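Local coordinates for protein O-methyltransferase (Bacillus halodurans, PDB 2GPY) that probably transfers a methyl group from S-adenosylmethionine to a hydroxyl group of a still unidentified substrate, at residues E93-K96 and H97-L101; S83-D87 and E88-E92; Y22-Q25 and M26-E29; A69-M72 and A73-L76; F111-A114 and L115-G118. One frame throughout, in Å; residues are numbered along the deposited sequence.

Contact 1: E93-K96 and H97-L101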
loop_
_atom_site.group_PDB
_atom_site.type_symbol
_atom_site.label_atom_id
_atom_site.label_comp_id
_atom_site.label_asym_id
_atom_site.label_seq_id
_atom_site.Cartn_x
_atom_site.Cartn_y
_atom_site.Cartn_z
ATOM N N GLU B 93 -18.086 -25.049 -6.084
ATOM C CA GLU B 93 -18.518 -23.938 -6.936
ATOM C C GLU B 93 -17.343 -23.064 -7.370
ATOM O O GLU B 93 -17.239 -22.650 -8.534
ATOM C CB GLU B 93 -19.551 -23.078 -6.219
ATOM C CG GLU B 93 -20.104 -22.016 -7.183
ATOM C CD GLU B 93 -21.204 -21.138 -6.603
ATOM O OE1 GLU B 93 -21.848 -21.531 -5.592
ATOM O OE2 GLU B 93 -21.428 -20.031 -7.175
ATOM N N ALA B 94 -16.485 -22.732 -6.412
ATOM C CA ALA B 94 -15.283 -21.955 -6.682
ATOM C C ALA B 94 -14.438 -22.636 -7.743
ATOM O O ALA B 94 -13.904 -21.989 -8.617
ATOM C CB ALA B 94 -14.475 -21.786 -5.379
ATOM N N HIS B 95 -14.333 -23.961 -7.677
ATOM C CA HIS B 95 -13.512 -24.699 -8.625
ATOM C C HIS B 95 -14.069 -24.540 -10.056
ATOM O O HIS B 95 -13.313 -24.375 -11.007
ATOM C CB HIS B 95 -13.451 -26.161 -8.197
ATOM C CG HIS B 95 -12.293 -26.914 -8.764
ATOM N ND1 HIS B 95 -12.433 -27.833 -9.779
ATOM C CD2 HIS B 95 -10.976 -26.903 -8.444
ATOM C CE1 HIS B 95 -11.253 -28.361 -10.059
ATOM N NE2 HIS B 95 -10.352 -27.809 -9.264
ATOM N N LYS B 96 -15.392 -24.577 -10.190
ATOM C CA LYS B 96 -16.046 -24.345 -11.475
ATOM C C LYS B 96 -15.862 -22.914 -11.990
ATOM O O LYS B 96 -15.597 -22.702 -13.188
ATOM C CB LYS B 96 -17.543 -24.693 -11.399
ATOM C CG LYS B 96 -17.801 -26.175 -11.148
ATOM C CD LYS B 96 -19.280 -26.455 -10.996
ATOM C CE LYS B 96 -19.548 -27.957 -10.866
ATOM N NZ LYS B 96 -19.426 -28.350 -9.469
ATOM N N HIS B 97 -16.011 -21.919 -11.116
ATOM C CA HIS B 97 -15.754 -20.523 -11.565
ATOM C C HIS B 97 -14.316 -20.288 -12.044
ATOM O O HIS B 97 -14.063 -19.577 -13.019
ATOM C CB HIS B 97 -16.066 -19.561 -10.425
ATOM C CG HIS B 97 -17.524 -19.483 -10.133
ATOM N ND1 HIS B 97 -18.028 -19.319 -8.866
ATOM C CD2 HIS B 97 -18.591 -19.549 -10.963
ATOM C CE1 HIS B 97 -19.348 -19.286 -8.925
ATOM N NE2 HIS B 97 -19.711 -19.423 -10.184
ATOM N N VAL B 98 -13.368 -20.857 -11.327
ATOM C CA VAL B 98 -11.958 -20.745 -11.728
ATOM C C VAL B 98 -11.781 -21.368 -13.128
ATOM O O VAL B 98 -11.137 -20.782 -14.008
ATOM C CB VAL B 98 -11.040 -21.385 -10.656
ATOM C CG1 VAL B 98 -9.645 -21.601 -11.215
ATOM C CG2 VAL B 98 -10.986 -20.485 -9.404
ATOM N N LYS B 99 -12.375 -22.546 -13.339
ATOM C CA LYS B 99 -12.319 -23.218 -14.625
ATOM C C LYS B 99 -13.007 -22.400 -15.714
ATOM O O LYS B 99 -12.492 -22.297 -16.834
ATOM C CB LYS B 99 -12.965 -24.607 -14.544
ATOM C CG LYS B 99 -12.067 -25.678 -13.925
ATOM C CD LYS B 99 -12.800 -27.029 -13.769
ATOM C CE LYS B 99 -12.741 -27.850 -15.043
ATOM N NZ LYS B 99 -13.167 -29.286 -14.835
ATOM N N ALA B 100 -14.168 -21.822 -15.388
ATOM C CA ALA B 100 -14.930 -21.006 -16.342
ATOM C C ALA B 100 -14.073 -19.932 -17.003
ATOM O O ALA B 100 -14.246 -19.636 -18.195
ATOM C CB ALA B 100 -16.094 -20.346 -15.640
ATOM N N LEU B 101 -13.184 -19.334 -16.201
ATOM C CA LEU B 101 -12.382 -18.213 -16.617
ATOM C C LEU B 101 -10.994 -18.616 -17.081
ATOM O O LEU B 101 -10.178 -17.753 -17.348
ATOM C CB LEU B 101 -12.328 -17.141 -15.514
ATOM C CG LEU B 101 -13.741 -16.626 -15.194
ATOM C CD1 LEU B 101 -13.767 -15.873 -13.891
ATOM C CD2 LEU B 101 -14.295 -15.746 -16.397
#
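The zinc site on helix 88-100 draws on Glu93 and His97, one turn apart on the same helix face: Glu93 OE2 and His97 NE2 both bind the metal, and Glu29 supplies a third ligand. The Glu93 carboxylate lies at 67° to the imidazole, its chain extended beyond CG, with CG 3.8 Å from His97 ND1. At the backbone, Glu93 O takes the His97 N-H at 3.0 Å in the carbonyl plane, and the same oxygen sits 3.3 Å above one face of the His97 ring, offset toward its rim. ND1 is hydrogen-bonded to Ile65 O, which fixes the ring's rotation and turns NE2 to the zinc. With alanine in place of His97 the zinc would probably lose its nitrogen ligand and Ile65 O this partner. One residue further along, Val98 CG2 rests 3.4 Å from Ala94 O, while on the outer side Lys99 CD passes obliquely 4.1 Å from His95 ND1. The helix is the crossover between parallel strands 80-85 and 107-111: Ala94 and Val98 pack on Leu109 of the second strand, Ile70 of helix 67-75 touches His97, and the Tyr22 ring of helix 21-32 meets the imidazole steeply.

Contact 2: S83-D87 and E88-E92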
loop_
_atom_site.group_PDB
_atom_site.type_symbol
_atom_site.label_atom_id
_atom_site.label_comp_id
_atom_site.label_asym_id
_atom_site.label_seq_id
_atom_site.Cartn_x
_atom_site.Cartn_y
_atom_site.Cartn_z
ATOM N N SER B 83 -5.577 -20.964 -2.465
ATOM C CA SER B 83 -6.701 -20.575 -1.588
ATOM C C SER B 83 -7.365 -21.798 -0.925
ATOM O O SER B 83 -7.481 -22.845 -1.554
ATOM C CB SER B 83 -7.725 -19.793 -2.405
ATOM O OG SER B 83 -8.782 -19.249 -1.592
ATOM N N ILE B 84 -7.784 -21.658 0.337
ATOM C CA ILE B 84 -8.230 -22.774 1.140
ATOM C C ILE B 84 -9.679 -22.533 1.546
ATOM O O ILE B 84 -10.028 -21.426 1.945
ATOM C CB ILE B 84 -7.384 -22.945 2.413
ATOM C CG1 ILE B 84 -5.916 -23.214 2.065
ATOM C CG2 ILE B 84 -7.902 -24.141 3.201
ATOM C CD1 ILE B 84 -4.978 -23.135 3.313
ATOM N N GLU B 85 -10.519 -23.549 1.368
ATOM C CA GLU B 85 -11.938 -23.467 1.720
ATOM C C GLU B 85 -12.391 -24.746 2.428
ATOM O O GLU B 85 -12.106 -25.851 1.977
ATOM C CB GLU B 85 -12.778 -23.230 0.453
ATOM C CG GLU B 85 -14.326 -23.223 0.656
ATOM C CD GLU B 85 -14.766 -22.224 1.711
ATOM O OE1 GLU B 85 -14.303 -21.044 1.703
ATOM O OE2 GLU B 85 -15.559 -22.634 2.564
ATOM N N ARG B 86 -13.124 -24.591 3.517
ATOM C CA ARG B 86 -13.591 -25.743 4.255
ATOM C C ARG B 86 -15.009 -26.201 3.920
ATOM O O ARG B 86 -15.364 -27.329 4.236
ATOM C CB ARG B 86 -13.432 -25.505 5.765
ATOM C CG ARG B 86 -14.402 -24.508 6.379
ATOM C CD ARG B 86 -14.683 -24.932 7.849
ATOM N NE ARG B 86 -15.421 -23.897 8.572
ATOM C CZ ARG B 86 -15.496 -23.788 9.898
ATOM N NH1 ARG B 86 -14.871 -24.649 10.696
ATOM N NH2 ARG B 86 -16.201 -22.798 10.433
ATOM N N ASP B 87 -15.822 -25.348 3.290
ATOM C CA ASP B 87 -17.204 -25.734 2.953
ATOM C C ASP B 87 -17.214 -26.442 1.598
ATOM O O ASP B 87 -16.844 -25.831 0.595
ATOM C CB ASP B 87 -18.133 -24.498 2.925
ATOM C CG ASP B 87 -19.563 -24.850 2.546
ATOM O OD1 ASP B 87 -19.846 -25.137 1.371
ATOM O OD2 ASP B 87 -20.435 -24.873 3.434
ATOM N N GLU B 88 -17.665 -27.703 1.559
ATOM C CA GLU B 88 -17.497 -28.520 0.350
ATOM C C GLU B 88 -18.262 -27.979 -0.859
ATOM O O GLU B 88 -17.737 -27.978 -1.979
ATOM C CB GLU B 88 -17.822 -30.003 0.592
ATOM C CG GLU B 88 -17.222 -30.919 -0.473
ATOM C CD GLU B 88 -17.184 -32.387 -0.056
ATOM O OE1 GLU B 88 -17.945 -32.822 0.851
ATOM O OE2 GLU B 88 -16.428 -33.140 -0.711
ATOM N N ARG B 89 -19.499 -27.538 -0.631
ATOM C CA ARG B 89 -20.336 -26.920 -1.669
ATOM C C ARG B 89 -19.671 -25.642 -2.249
ATOM O O ARG B 89 -19.622 -25.449 -3.485
ATOM C CB ARG B 89 -21.699 -26.615 -1.036
ATOM C CG ARG B 89 -22.679 -25.758 -1.809
ATOM C CD ARG B 89 -24.056 -25.837 -1.119
ATOM N NE ARG B 89 -24.744 -24.543 -1.127
ATOM C CZ ARG B 89 -25.815 -24.254 -1.866
ATOM N NH1 ARG B 89 -26.354 -25.165 -2.669
ATOM N NH2 ARG B 89 -26.354 -23.041 -1.797
ATOM N N ARG B 90 -19.185 -24.767 -1.372
ATOM C CA ARG B 90 -18.502 -23.548 -1.839
ATOM C C ARG B 90 -17.241 -23.861 -2.631
ATOM O O ARG B 90 -17.025 -23.277 -3.706
ATOM C CB ARG B 90 -18.201 -22.572 -0.696
ATOM C CG ARG B 90 -19.464 -21.976 -0.108
ATOM C CD ARG B 90 -19.189 -21.032 1.028
ATOM N NE ARG B 90 -20.459 -20.509 1.544
ATOM C CZ ARG B 90 -20.588 -19.686 2.588
ATOM N NH1 ARG B 90 -19.532 -19.279 3.264
ATOM N NH2 ARG B 90 -21.798 -19.283 2.966
ATOM N N TYR B 91 -16.428 -24.784 -2.112
ATOM C CA TYR B 91 -15.197 -25.212 -2.802
ATOM C C TYR B 91 -15.496 -25.708 -4.237
ATOM O O TYR B 91 -14.791 -25.335 -5.177
ATOM C CB TYR B 91 -14.453 -26.284 -1.988
ATOM C CG TYR B 91 -13.461 -27.067 -2.811
ATOM C CD1 TYR B 91 -12.186 -26.559 -3.088
ATOM C CD2 TYR B 91 -13.810 -28.312 -3.336
ATOM C CE1 TYR B 91 -11.273 -27.295 -3.885
ATOM C CE2 TYR B 91 -12.929 -29.034 -4.120
ATOM C CZ TYR B 91 -11.665 -28.522 -4.391
ATOM O OH TYR B 91 -10.821 -29.297 -5.164
ATOM N N GLU B 92 -16.515 -26.556 -4.379
ATOM C CA GLU B 92 -16.899 -27.121 -5.683
ATOM C C GLU B 92 -17.359 -26.025 -6.620
ATOM O O GLU B 92 -17.042 -26.038 -7.809
ATOM C CB GLU B 92 -17.977 -28.205 -5.522
ATOM C CG GLU B 92 -17.493 -29.464 -4.787
ATOM C CD GLU B 92 -16.437 -30.281 -5.553
ATOM O OE1 GLU B 92 -16.114 -29.949 -6.715
ATOM O OE2 GLU B 92 -15.939 -31.294 -4.997
#
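Asp87 lays its carboxylate over the first turn of helix 88-100, against the chain of Arg90, whose CG lies 3.5 Å from Asp87 OD1. This is an N-cap: OD1 accepts the Arg90 N-H at 2.8 Å through its anti lone pair, with a nearly straight N-H...O angle of 168°. Asp87 CG stands anti to the backbone N (chi1 179°), which swings the carboxylate forward over the amides at the helix start. The negative charge there would suit the positive end of the helix dipole. Shortening Asp87 to an alanine is likely to leave Arg90 N without its cap, and the first turn freer to fray. The turn joins strand 80-85 to the helix in a beta-alpha-beta unit of the Rossmann-like methyltransferase fold. Glu85, the last residue of the strand, bends at chi2 (55°) to accept a hydrogen bond from Asp87 N at OE2 (2.8 Å), the N-H arriving on the anti side of that oxygen and somewhat out of the carboxylate plane; OE1 takes Ala64 N. Glu85 thus pins the backbone of the capping residue. In relatives of this fold an acidic side chain at this strand end commonly holds the cofactor ribose, though no cofactor is bound here. The Glu85 and Tyr91 side chains run past one another in opposite senses, Glu85 CG 4.0 Å from Tyr91 CB, and Tyr91 N donates a hydrogen bond to Asp87 O at 2.9 Å.

Contact 3: Y22-Q25 and M26-E29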
loop_
_atom_site.group_PDB
_atom_site.type_symbol
_atom_site.label_atom_id
_atom_site.label_comp_id
_atom_site.label_asym_id
_atom_site.label_seq_id
_atom_site.Cartn_x
_atom_site.Cartn_y
_atom_site.Cartn_z
ATOM N N TYR B 22 -19.368 -12.179 -16.332
ATOM C CA TYR B 22 -19.347 -13.412 -15.506
ATOM C C TYR B 22 -19.080 -13.088 -14.042
ATOM O O TYR B 22 -19.662 -13.718 -13.155
ATOM C CB TYR B 22 -18.299 -14.405 -15.999
ATOM C CG TYR B 22 -18.416 -15.801 -15.391
ATOM C CD1 TYR B 22 -19.231 -16.775 -15.982
ATOM C CD2 TYR B 22 -17.692 -16.154 -14.247
ATOM C CE1 TYR B 22 -19.340 -18.068 -15.442
ATOM C CE2 TYR B 22 -17.770 -17.442 -13.710
ATOM C CZ TYR B 22 -18.613 -18.386 -14.307
ATOM O OH TYR B 22 -18.726 -19.657 -13.814
ATOM N N ILE B 23 -18.163 -12.141 -13.821
ATOM C CA ILE B 23 -17.810 -11.587 -12.495
ATOM C C ILE B 23 -19.009 -10.855 -11.887
ATOM O O ILE B 23 -19.334 -11.068 -10.725
ATOM C CB ILE B 23 -16.613 -10.641 -12.630
ATOM C CG1 ILE B 23 -15.479 -11.340 -13.400
ATOM C CG2 ILE B 23 -16.107 -10.108 -11.248
ATOM C CD1 ILE B 23 -14.650 -12.233 -12.568
ATOM N N GLU B 24 -19.685 -10.024 -12.692
ATOM C CA GLU B 24 -20.896 -9.347 -12.240
ATOM C C GLU B 24 -21.981 -10.337 -11.818
ATOM O O GLU B 24 -22.705 -10.087 -10.854
ATOM C CB GLU B 24 -21.417 -8.366 -13.300
ATOM C CG GLU B 24 -20.377 -7.294 -13.600
ATOM C CD GLU B 24 -20.944 -6.012 -14.158
ATOM O OE1 GLU B 24 -21.906 -6.058 -14.934
ATOM O OE2 GLU B 24 -20.391 -4.946 -13.826
ATOM N N GLN B 25 -22.079 -11.455 -12.541
ATOM C CA GLN B 25 -23.010 -12.517 -12.227
ATOM C C GLN B 25 -22.631 -13.217 -10.920
ATOM O O GLN B 25 -23.514 -13.633 -10.157
ATOM C CB GLN B 25 -23.076 -13.526 -13.381
ATOM C CG GLN B 25 -24.103 -14.671 -13.219
ATOM C CD GLN B 25 -25.572 -14.220 -13.309
ATOM O OE1 GLN B 25 -25.895 -13.179 -13.889
ATOM N NE2 GLN B 25 -26.468 -15.026 -12.741
HETATM N N MSE B 26 -21.334 -13.364 -10.674
HETATM C CA MSE B 26 -20.847 -13.919 -9.385
HETATM C C MSE B 26 -21.207 -13.014 -8.203
HETATM O O MSE B 26 -21.573 -13.498 -7.123
HETATM C CB MSE B 26 -19.334 -14.162 -9.422
HETATM C CG MSE B 26 -18.924 -15.398 -10.223
HETATM SE SE MSE B 26 -16.972 -15.532 -10.314
HETATM C CE MSE B 26 -16.643 -15.956 -8.529
ATOM N N GLU B 27 -21.107 -11.705 -8.412
ATOM C CA GLU B 27 -21.469 -10.733 -7.376
ATOM C C GLU B 27 -22.940 -10.802 -7.013
ATOM O O GLU B 27 -23.275 -10.841 -5.827
ATOM C CB GLU B 27 -21.124 -9.314 -7.803
ATOM C CG GLU B 27 -19.633 -9.120 -8.015
ATOM C CD GLU B 27 -19.339 -7.877 -8.801
ATOM O OE1 GLU B 27 -20.298 -7.281 -9.345
ATOM O OE2 GLU B 27 -18.166 -7.505 -8.890
ATOM N N ARG B 28 -23.812 -10.789 -8.022
ATOM C CA ARG B 28 -25.253 -10.898 -7.790
ATOM C C ARG B 28 -25.600 -12.237 -7.151
ATOM O O ARG B 28 -26.466 -12.306 -6.277
ATOM C CB ARG B 28 -26.051 -10.700 -9.083
ATOM C CG ARG B 28 -26.136 -9.236 -9.540
ATOM C CD ARG B 28 -27.184 -9.077 -10.668
ATOM N NE ARG B 28 -26.894 -9.970 -11.798
ATOM C CZ ARG B 28 -26.002 -9.714 -12.760
ATOM N NH1 ARG B 28 -25.304 -8.580 -12.760
ATOM N NH2 ARG B 28 -25.805 -10.601 -13.729
ATOM N N GLU B 29 -24.903 -13.290 -7.564
ATOM C CA GLU B 29 -25.083 -14.621 -6.993
ATOM C C GLU B 29 -24.711 -14.722 -5.509
ATOM O O GLU B 29 -25.422 -15.354 -4.716
ATOM C CB GLU B 29 -24.240 -15.631 -7.752
ATOM C CG GLU B 29 -24.551 -17.051 -7.352
ATOM C CD GLU B 29 -23.417 -18.018 -7.618
ATOM O OE1 GLU B 29 -22.847 -18.046 -8.735
ATOM O OE2 GLU B 29 -23.111 -18.778 -6.689
#
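Gln25 and Arg28 meet through one short side-chain hydrogen bond, Arg28 NH2 to Gln25 OE1 at 2.6 Å. It is bent, with an N-H...O angle of 134°: the amide and guanidinium planes stand 71° apart, and the donor is tilted from the carbonyl plane. Gln25 reaches its partner because its chain turns at chi2, while Arg28 folds back at chi3 and spreads its guanidinium over the helix backbone, with Glu24 O 3.6 Å above one face. On another side of the helix Tyr22 and Met26 meet. There the selenium of Met26, a selenomethionine, lies 4.0 Å from Tyr22 CE2 and 5.0 Å from the ring centroid, in an oblique position. Met26 CG rests against Tyr22 O at 3.5 Å, and the Met26 N-H bonds to that same oxygen. On a third side Glu27 runs extended past Ile23, CG 3.4 Å from Ile23 O; its carboxylate is held by partners beyond this helix, a hydrogen bond to Tyr67 and a salt bridge to Arg19. Further out, Ile23 packs on helix 67-75 and Met26 on His97 of helix 88-100. Glu29, whose CB lies 3.2 Å from Gln25 O, extends away to bind zinc through OE1. This part of the helix combines a Met-aromatic contact with one ligand of a zinc site that ties helix 21-32 to helix 88-100.

Contact 4: A69-M72 and A73-L76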
loop_
_atom_site.group_PDB
_atom_site.type_symbol
_atom_site.label_atom_id
_atom_site.label_comp_id
_atom_site.label_asym_id
_atom_site.label_seq_id
_atom_site.Cartn_x
_atom_site.Cartn_y
_atom_site.Cartn_z
ATOM N N ALA B 69 -10.139 -14.662 -5.167
ATOM C CA ALA B 69 -9.035 -15.370 -5.819
ATOM C C ALA B 69 -9.028 -14.993 -7.299
ATOM O O ALA B 69 -7.988 -14.670 -7.870
ATOM C CB ALA B 69 -9.169 -16.892 -5.680
ATOM N N ILE B 70 -10.203 -15.073 -7.925
ATOM C CA ILE B 70 -10.359 -14.726 -9.338
ATOM C C ILE B 70 -9.975 -13.289 -9.652
ATOM O O ILE B 70 -9.194 -13.053 -10.579
ATOM C CB ILE B 70 -11.780 -15.068 -9.862
ATOM C CG1 ILE B 70 -11.887 -16.598 -10.009
ATOM C CG2 ILE B 70 -12.061 -14.375 -11.190
ATOM C CD1 ILE B 70 -13.328 -17.123 -10.169
ATOM N N ARG B 71 -10.520 -12.335 -8.898
ATOM C CA ARG B 71 -10.243 -10.940 -9.175
ATOM C C ARG B 71 -8.782 -10.569 -8.936
ATOM O O ARG B 71 -8.204 -9.769 -9.698
ATOM C CB ARG B 71 -11.199 -10.073 -8.373
ATOM C CG ARG B 71 -12.585 -10.238 -8.986
ATOM C CD ARG B 71 -13.391 -9.011 -8.961
ATOM N NE ARG B 71 -12.776 -7.911 -9.698
ATOM C CZ ARG B 71 -13.090 -6.647 -9.481
ATOM N NH1 ARG B 71 -14.011 -6.369 -8.582
ATOM N NH2 ARG B 71 -12.484 -5.655 -10.157
HETATM N N MSE B 72 -8.159 -11.176 -7.919
HETATM C CA MSE B 72 -6.706 -10.990 -7.738
HETATM C C MSE B 72 -5.878 -11.582 -8.882
HETATM O O MSE B 72 -4.916 -10.925 -9.372
HETATM C CB MSE B 72 -6.214 -11.588 -6.399
HETATM C CG MSE B 72 -6.793 -10.840 -5.211
HETATM SE SE MSE B 72 -6.038 -11.469 -3.477
HETATM C CE MSE B 72 -6.787 -13.303 -3.423
ATOM N N ALA B 73 -6.231 -12.802 -9.315
ATOM C CA ALA B 73 -5.522 -13.418 -10.437
ATOM C C ALA B 73 -5.660 -12.558 -11.699
ATOM O O ALA B 73 -4.700 -12.398 -12.447
ATOM C CB ALA B 73 -6.031 -14.858 -10.708
ATOM N N GLN B 74 -6.854 -12.018 -11.937
ATOM C CA GLN B 74 -7.064 -11.171 -13.112
ATOM C C GLN B 74 -6.270 -9.869 -13.013
ATOM O O GLN B 74 -5.759 -9.378 -14.032
ATOM C CB GLN B 74 -8.543 -10.863 -13.301
ATOM C CG GLN B 74 -9.352 -12.051 -13.766
ATOM C CD GLN B 74 -10.804 -11.669 -13.983
ATOM O OE1 GLN B 74 -11.402 -12.046 -14.983
ATOM N NE2 GLN B 74 -11.373 -10.908 -13.050
ATOM N N ALA B 75 -6.153 -9.313 -11.808
ATOM C CA ALA B 75 -5.451 -8.029 -11.638
ATOM C C ALA B 75 -3.942 -8.187 -11.716
ATOM O O ALA B 75 -3.227 -7.228 -12.025
ATOM C CB ALA B 75 -5.830 -7.376 -10.307
ATOM N N LEU B 76 -3.465 -9.391 -11.376
ATOM C CA LEU B 76 -2.047 -9.726 -11.286
ATOM C C LEU B 76 -1.747 -10.941 -12.182
ATOM O O LEU B 76 -1.549 -12.057 -11.686
ATOM C CB LEU B 76 -1.694 -10.052 -9.829
ATOM C CG LEU B 76 -1.896 -8.918 -8.799
ATOM C CD1 LEU B 76 -1.994 -9.462 -7.357
ATOM C CD2 LEU B 76 -0.773 -7.869 -8.929
#
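Four successive i to i+4 backbone bonds join residues 69-72 to 73-76, from Ala73 N on Ala69 O at 2.9 Å to Leu76 N on Met72 O, where the N-H...O angle falls to 134° as the chain leaves the helix. They form the C-terminal end of helix 67-75, the connection of the beta-alpha-beta unit that carries strand 57-61 into strand 80-85 of the Rossmann-like sheet. The Ile70 and Gln74 side chains run alongside each other in the same sense, Ile70 CG2 4.0 Å from Gln74 NE2. With Gln74 CG anti to its carbonyl carbon (chi1 -71°), this aliphatic carbon rests 3.3 Å from Ile70 O, the oxygen that also accepts Gln74 N. Alanines flank Gln74: Ala73 CB lies 3.5 Å from Ala69 O and Ala75 CB 3.4 Å from Arg71 O. Arg71 sends NH2 to a salt bridge with Glu44 of helix 40-53, while NH1 bonds Tyr67 OH at the start of its own helix. Met72, a selenomethionine, goes inward between Leu47 and Leu50 of helix 40-53 and Ile58 of strand 57-61, while Ile70 packs on Ile23 and Met26 of helix 21-32. At the helix end Arg106 NH1 donates a hydrogen bond to Ala73 O. Leu76 follows Met72 onto Ile58, its CB 3.4 Å and its CG 3.7 Å from Met72 O.

Contact 5: F111-A114 and L115-G118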
loop_
_atom_site.group_PDB
_atom_site.type_symbol
_atom_site.label_atom_id
_atom_site.label_comp_id
_atom_site.label_asym_id
_atom_site.label_seq_id
_atom_site.Cartn_x
_atom_site.Cartn_y
_atom_site.Cartn_z
ATOM N N PHE B 111 -9.213 -27.865 -0.669
ATOM C CA PHE B 111 -10.375 -28.130 0.110
ATOM C C PHE B 111 -9.913 -28.686 1.434
ATOM O O PHE B 111 -9.368 -29.792 1.492
ATOM C CB PHE B 111 -11.228 -29.161 -0.609
ATOM C CG PHE B 111 -12.350 -29.672 0.209
ATOM C CD1 PHE B 111 -13.263 -28.791 0.778
ATOM C CD2 PHE B 111 -12.507 -31.050 0.414
ATOM C CE1 PHE B 111 -14.333 -29.289 1.544
ATOM C CE2 PHE B 111 -13.550 -31.526 1.173
ATOM C CZ PHE B 111 -14.470 -30.633 1.740
ATOM N N GLY B 112 -10.201 -27.969 2.507
ATOM C CA GLY B 112 -9.854 -28.487 3.820
ATOM C C GLY B 112 -10.001 -27.444 4.878
ATOM O O GLY B 112 -10.318 -26.304 4.592
ATOM N N ASP B 113 -9.763 -27.853 6.118
ATOM C CA ASP B 113 -9.712 -26.933 7.238
ATOM C C ASP B 113 -8.302 -26.346 7.316
ATOM O O ASP B 113 -7.336 -27.086 7.549
ATOM C CB ASP B 113 -10.021 -27.719 8.518
ATOM C CG ASP B 113 -10.124 -26.830 9.754
ATOM O OD1 ASP B 113 -9.335 -25.878 9.905
ATOM O OD2 ASP B 113 -11.000 -27.128 10.593
ATOM N N ALA B 114 -8.171 -25.030 7.146
ATOM C CA ALA B 114 -6.850 -24.383 7.148
ATOM C C ALA B 114 -6.027 -24.655 8.399
ATOM O O ALA B 114 -4.804 -24.705 8.334
ATOM C CB ALA B 114 -6.981 -22.874 6.910
ATOM N N LEU B 115 -6.699 -24.829 9.533
ATOM C CA LEU B 115 -6.010 -25.046 10.810
ATOM C C LEU B 115 -5.433 -26.450 10.880
ATOM O O LEU B 115 -4.600 -26.743 11.722
ATOM C CB LEU B 115 -6.959 -24.783 11.971
ATOM C CG LEU B 115 -6.674 -23.576 12.877
ATOM C CD1 LEU B 115 -5.958 -22.405 12.193
ATOM C CD2 LEU B 115 -7.957 -23.128 13.544
ATOM N N GLN B 116 -5.872 -27.306 9.959
ATOM C CA GLN B 116 -5.367 -28.663 9.852
ATOM C C GLN B 116 -4.388 -28.830 8.683
ATOM O O GLN B 116 -3.805 -29.912 8.510
ATOM C CB GLN B 116 -6.541 -29.640 9.737
ATOM C CG GLN B 116 -7.472 -29.560 10.948
ATOM C CD GLN B 116 -8.414 -30.731 11.054
ATOM O OE1 GLN B 116 -8.257 -31.568 11.934
ATOM N NE2 GLN B 116 -9.394 -30.815 10.141
ATOM N N LEU B 117 -4.203 -27.760 7.907
ATOM C CA LEU B 117 -3.404 -27.795 6.672
ATOM C C LEU B 117 -2.046 -27.107 6.765
ATOM O O LEU B 117 -1.358 -26.956 5.754
ATOM C CB LEU B 117 -4.184 -27.179 5.499
ATOM C CG LEU B 117 -5.327 -27.976 4.856
ATOM C CD1 LEU B 117 -5.811 -27.264 3.621
ATOM C CD2 LEU B 117 -4.937 -29.412 4.527
ATOM N N GLY B 118 -1.659 -26.701 7.974
ATOM C CA GLY B 118 -0.390 -26.005 8.195
ATOM C C GLY B 118 0.830 -26.745 7.660
ATOM O O GLY B 118 1.658 -26.160 6.951
#
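Asp113 and Gln116 cross obliquely, the planes of carboxylate and amide 65° apart. Gln116 lays its extended chain across the root of the aspartate, NE2 3.6 Å from Asp113 CB, while NE2 stays 4.0 Å from OD2, too far for a firm bond. The carboxylate instead turns to the backbone: Asp113 CG is anti to its own N (chi1 -175°), and this aims OD1 at the amide two residues on, Leu115 N at 2.9 Å, reached on the anti side and a little out of the carboxylate plane. Leu115 crosses it at a slant as well, with CB 3.3 Å from the same OD1, and the chain beyond leads off to Arg141 and Phe142 of helix 139-146. The side-chain bond makes an Asx turn, set over a type I beta turn of residues 113-116 in which Gln116 N bonds Asp113 O at 2.8 Å from well above the carbonyl plane. A second beta turn overlaps it, with Leu117 N bonded to Ala114 O at 3.1 Å. Together they reverse the chain after strand 107-111, outermost in the Rossmann-like sheet of this chain, and deliver Leu117 to the N-cap position of helix 118-122. Leu117 points back at the start of the loop, its CG 3.5 Å from Asp113 O and its CD1 4.2 Å from Gly112 CA. Leu117 and Ala114 both pack on Ile84 of the neighbouring strand 80-85. Helix 139-146 adds Tyr146 OH, hydrogen-bonded to Ala114 O, and Phe142, which touches Ala114.

Contacts 1 and 3, centres 12 Å apart, face each other across one zinc ion: contact 1 gives two ligands and contact 3 the third, and beside the metal Met26 CE lies 3.7 Å from His97 ND1. Contact 4, its centre 13 Å from that of contact 1, packs against both, with Ile70 CG2 3.5 Å from Leu101 CD1 and 3.6 Å from Ile23 CD1. Contact 2 starts the helix that contact 1 completes. Contact 5 lies at the far side of this group, its centre 27 Å from that of contact 3, but it joins contact 2 directly through a probable hydrogen bond from Gly112 N to Glu85 O at 2.9 Å, between neighbouring strand ends.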